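Local coordinates for MgGH51 (Meripilus giganteus, PDB 6ZPY), which probably hydrolyses terminal alpha-L-arabinofuranosyl linkages, as a family GH51 arabinofuranosidase of clan GH-A type with a TIM-barrel catalytic domain, at residues A[346-351]-A[377-382]. Numbering follows the deposited sequence.
Sequences VEVGNE and IRFIAT. With AHR (alpha-L-arabinofuranose), chain F.
V346 and F379 pair in parallel register on neighbouring strands of the (beta/alpha)8 barrel, a worked example of how a beta-alpha-beta unit brings sugar-binding side chains, one of them probably catalytic, to the C-terminal end of a strand. Three backbone hydrogen bonds join strands 346-348 and 378-381: V346 N to R378 O (3.0 Å), I380 N to V346 O and V348 N to I380 O. V346 O also receives the CA-H of F379.

Toward helix 359-373 the packing is apolar and buried. V346 and F379 lie side by side, V346 CB reaching 3.7 Å from CE1 of the F379 ring. CG1 of V346 is anti to the backbone N (chi1 166°), which leaves CG2 to meet I377 CG2 at 3.7 Å; I377 CG2 also lies over one ring face, offset toward the rim. L370 and Q371 of the helix touch the ring as well.

Regular pairing ends after V348, yet T382 packs closely against the turn that follows: its CG2 lies 3.4 Å from both E347 OE2 and V348 O, while its OG1 bonds to D352. R378 is the loose side, partly exposed and barely covered by the other strand, its guanidinium bonding Q395 and S396. E347 forms a salt bridge with R226, which also bonds N350 OD1.

N350 and E351 point their CB atoms away from segment 377-382. N350 ND2 donates to O2 of the arabinofuranose (3.0 Å), and H400 holds E351 OE2. The Asn-Glu pair matches the clan GH-A signature, and E351 OE1 takes a hydrogen bond (2.8 Å) from sugar O1, the anomeric hydroxyl, where the glycosidic oxygen would lie, consistent with E351 as the general acid/base.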
ATOM      1  N   VAL A 346      -7.519  13.376   8.672  1.00 12.47           N
ATOM      2  CA  VAL A 346      -6.171  13.193   9.223  1.00 11.47           C
ATOM      3  C   VAL A 346      -6.283  12.316  10.450  1.00 11.20           C
ATOM      4  O   VAL A 346      -7.166  12.558  11.292  1.00 12.69           O
ATOM      5  CB  VAL A 346      -5.467  14.518   9.526  1.00 13.03           C
ATOM      6  CG1 VAL A 346      -4.225  14.298  10.404  1.00 13.54           C
ATOM      7  CG2 VAL A 346      -5.085  15.238   8.266  1.00 12.80           C
ATOM      8  N   GLU A 347      -5.431  11.293  10.489  1.00 11.56           N
ATOM      9  CA  GLU A 347      -5.421  10.352  11.601  1.00 10.84           C
ATOM     10  C   GLU A 347      -4.271  10.712  12.528  1.00 10.29           C
ATOM     11  O   GLU A 347      -3.173  10.946  12.082  1.00 11.59           O
ATOM     12  CB  GLU A 347      -5.306   8.930  11.098  1.00 11.18           C
ATOM     13  CG  GLU A 347      -5.439   7.887  12.178  1.00 11.02           C
ATOM     14  CD  GLU A 347      -5.781   6.497  11.690  1.00 11.40           C
ATOM     15  OE1 GLU A 347      -5.976   6.332  10.450  1.00 14.16           O
ATOM     16  OE2 GLU A 347      -5.940   5.597  12.538  1.00 11.69           O
ATOM     17  N   VAL A 348      -4.563  10.818  13.817  1.00 11.15           N
ATOM     18  CA  VAL A 348      -3.580  11.282  14.794  1.00 10.01           C
ATOM     19  C   VAL A 348      -2.915  10.067  15.452  1.00 10.35           C
ATOM     20  O   VAL A 348      -3.414   9.488  16.369  1.00 11.12           O
ATOM     21  CB  VAL A 348      -4.269  12.216  15.820  1.00 10.58           C
ATOM     22  CG1 VAL A 348      -3.221  12.710  16.818  1.00 12.95           C
ATOM     23  CG2 VAL A 348      -4.908  13.393  15.099  1.00 11.70           C
ATOM     24  N   GLY A 349      -1.769   9.699  14.900  1.00 10.94           N
ATOM     25  CA  GLY A 349      -1.001   8.526  15.349  1.00 11.05           C
ATOM     26  C   GLY A 349      -1.482   7.269  14.698  1.00 10.28           C
ATOM     27  O   GLY A 349      -2.181   7.304  13.696  1.00 10.90           O
ATOM     28  N   ASN A 350      -1.041   6.173  15.261  1.00 10.97           N
ATOM     29  CA  ASN A 350      -1.499   4.837  14.899  1.00  9.76           C
ATOM     30  C   ASN A 350      -1.605   3.985  16.152  1.00 10.05           C
ATOM     31  O   ASN A 350      -0.640   3.928  16.936  1.00 11.48           O
ATOM     32  CB  ASN A 350      -0.446   4.177  13.982  1.00 10.95           C
ATOM     33  CG  ASN A 350      -0.871   2.790  13.561  1.00 11.29           C
ATOM     34  OD1 ASN A 350      -1.910   2.624  12.899  1.00 11.82           O
ATOM     35  ND2 ASN A 350      -0.105   1.784  13.967  1.00 11.69           N
ATOM     36  N   GLU A 351      -2.739   3.335  16.335  1.00 11.04           N
ATOM     37  CA  GLU A 351      -2.907   2.343  17.425  1.00 11.40           C
ATOM     38  C   GLU A 351      -2.376   2.946  18.718  1.00 11.98           C
ATOM     39  O   GLU A 351      -1.649   2.300  19.436  1.00 11.39           O
ATOM     40  CB  GLU A 351      -2.246   1.017  17.054  1.00 10.53           C
ATOM     41  CG  GLU A 351      -2.967   0.366  15.883  1.00 10.46           C
ATOM     42  CD  GLU A 351      -2.692  -1.110  15.743  1.00 11.19           C
ATOM     43  OE1 GLU A 351      -1.651  -1.535  16.279  1.00 13.07           O
ATOM     44  OE2 GLU A 351      -3.552  -1.788  15.168  1.00 13.95           O
ATOM     45  N   ILE A 377     -10.736  19.926   8.270  1.00 12.89           N
ATOM     46  CA  ILE A 377     -10.263  18.520   8.329  1.00 12.25           C
ATOM     47  C   ILE A 377     -10.994  17.853   9.482  1.00 12.95           C
ATOM     48  O   ILE A 377     -11.201  18.493  10.535  1.00 14.33           O
ATOM     49  CB  ILE A 377      -8.717  18.462   8.464  1.00 12.45           C
ATOM     50  CG1 ILE A 377      -8.052  19.037   7.205  1.00 14.92           C
ATOM     51  CG2 ILE A 377      -8.233  17.061   8.783  1.00 12.87           C
ATOM     52  CD1 ILE A 377      -6.552  18.917   7.159  1.00 15.70           C
ATOM     53  N   ARG A 378     -11.317  16.576   9.332  1.00 12.33           N
ATOM     54  CA  ARG A 378     -11.878  15.726  10.400  1.00 12.53           C
ATOM     55  C   ARG A 378     -10.730  14.887  10.939  1.00 12.58           C
ATOM     56  O   ARG A 378     -10.046  14.171  10.159  1.00 13.36           O
ATOM     57  CB  ARG A 378     -12.996  14.865   9.829  1.00 13.52           C
ATOM     58  CG  ARG A 378     -13.866  14.252  10.907  1.00 14.55           C
ATOM     59  CD  ARG A 378     -14.899  13.349  10.295  1.00 16.45           C
ATOM     60  NE  ARG A 378     -15.885  12.951  11.274  1.00 16.54           N
ATOM     61  CZ  ARG A 378     -17.106  13.466  11.399  1.00 17.30           C
ATOM     62  NH1 ARG A 378     -17.548  14.437  10.623  1.00 20.77           N
ATOM     63  NH2 ARG A 378     -17.869  12.966  12.328  1.00 15.49           N
ATOM     64  N   PHE A 379     -10.489  14.992  12.226  1.00 13.71           N
ATOM     65  CA  PHE A 379      -9.387  14.287  12.891  1.00 12.20           C
ATOM     66  C   PHE A 379      -9.900  12.995  13.504  1.00 12.01           C
ATOM     67  O   PHE A 379     -10.915  12.954  14.189  1.00 13.94           O
ATOM     68  CB  PHE A 379      -8.718  15.229  13.901  1.00 12.63           C
ATOM     69  CG  PHE A 379      -8.041  16.358  13.183  1.00 13.50           C
ATOM     70  CD1 PHE A 379      -6.791  16.190  12.623  1.00 14.85           C
ATOM     71  CD2 PHE A 379      -8.677  17.580  12.999  1.00 13.95           C
ATOM     72  CE1 PHE A 379      -6.155  17.213  11.937  1.00 15.67           C
ATOM     73  CE2 PHE A 379      -8.058  18.582  12.283  1.00 15.79           C
ATOM     74  CZ  PHE A 379      -6.804  18.403  11.752  1.00 16.17           C
ATOM     75  N   ILE A 380      -9.106  11.946  13.304  1.00 12.62           N
ATOM     76  CA  ILE A 380      -9.476  10.559  13.686  1.00 11.35           C
ATOM     77  C   ILE A 380      -8.563  10.146  14.828  1.00 11.45           C
ATOM     78  O   ILE A 380      -7.322  10.160  14.687  1.00 11.49           O
ATOM     79  CB  ILE A 380      -9.351   9.601  12.505  1.00 11.93           C
ATOM     80  CG1 ILE A 380     -10.112  10.098  11.282  1.00 12.21           C
ATOM     81  CG2 ILE A 380      -9.726   8.179  12.886  1.00 12.09           C
ATOM     82  CD1 ILE A 380      -9.688   9.430  10.015  1.00 14.21           C
ATOM     83  N   ALA A 381      -9.186   9.751  15.912  1.00 11.11           N
ATOM     84  CA  ALA A 381      -8.511   9.210  17.094  1.00 11.24           C
ATOM     85  C   ALA A 381      -8.246   7.722  16.919  1.00 10.47           C
ATOM     86  O   ALA A 381      -9.033   7.008  16.279  1.00 11.14           O
ATOM     87  CB  ALA A 381      -9.378   9.457  18.333  1.00 12.49           C
ATOM     88  N   THR A 382      -7.179   7.266  17.560  1.00 10.52           N
ATOM     89  CA  THR A 382      -6.726   5.888  17.394  1.00 10.32           C
ATOM     90  C   THR A 382      -6.758   5.016  18.621  1.00 10.71           C
ATOM     91  O   THR A 382      -6.444   3.822  18.534  1.00 11.87           O
ATOM     92  CB  THR A 382      -5.302   5.877  16.837  1.00 11.58           C
ATOM     93  OG1 THR A 382      -4.463   6.342  17.879  1.00 11.43           O
ATOM     94  CG2 THR A 382      -5.184   6.735  15.601  1.00 11.55           C
TER
HETATM   95  O5  AHR F 710      -1.505  -4.339   9.219  1.00 21.84           O
HETATM   96  C5  AHR F 710      -0.346  -4.675  10.065  1.00 24.95           C
HETATM   97  C4  AHR F 710      -0.233  -3.969  11.437  1.00 19.08           C
HETATM   98  O4  AHR F 710      -1.427  -4.194  12.242  1.00 19.73           O
HETATM   99  C3  AHR F 710      -0.231  -2.470  11.349  1.00 18.37           C
HETATM  100  O3  AHR F 710       0.981  -1.834  11.012  1.00 13.04           O
HETATM  101  C2  AHR F 710      -0.737  -2.026  12.776  1.00 18.13           C
HETATM  102  O2  AHR F 710      -1.231  -0.678  12.690  1.00 12.75           O
HETATM  103  C1  AHR F 710      -1.676  -3.160  13.230  1.00 16.05           C
HETATM  104  O1  AHR F 710      -1.019  -3.606  14.452  1.00 25.96           O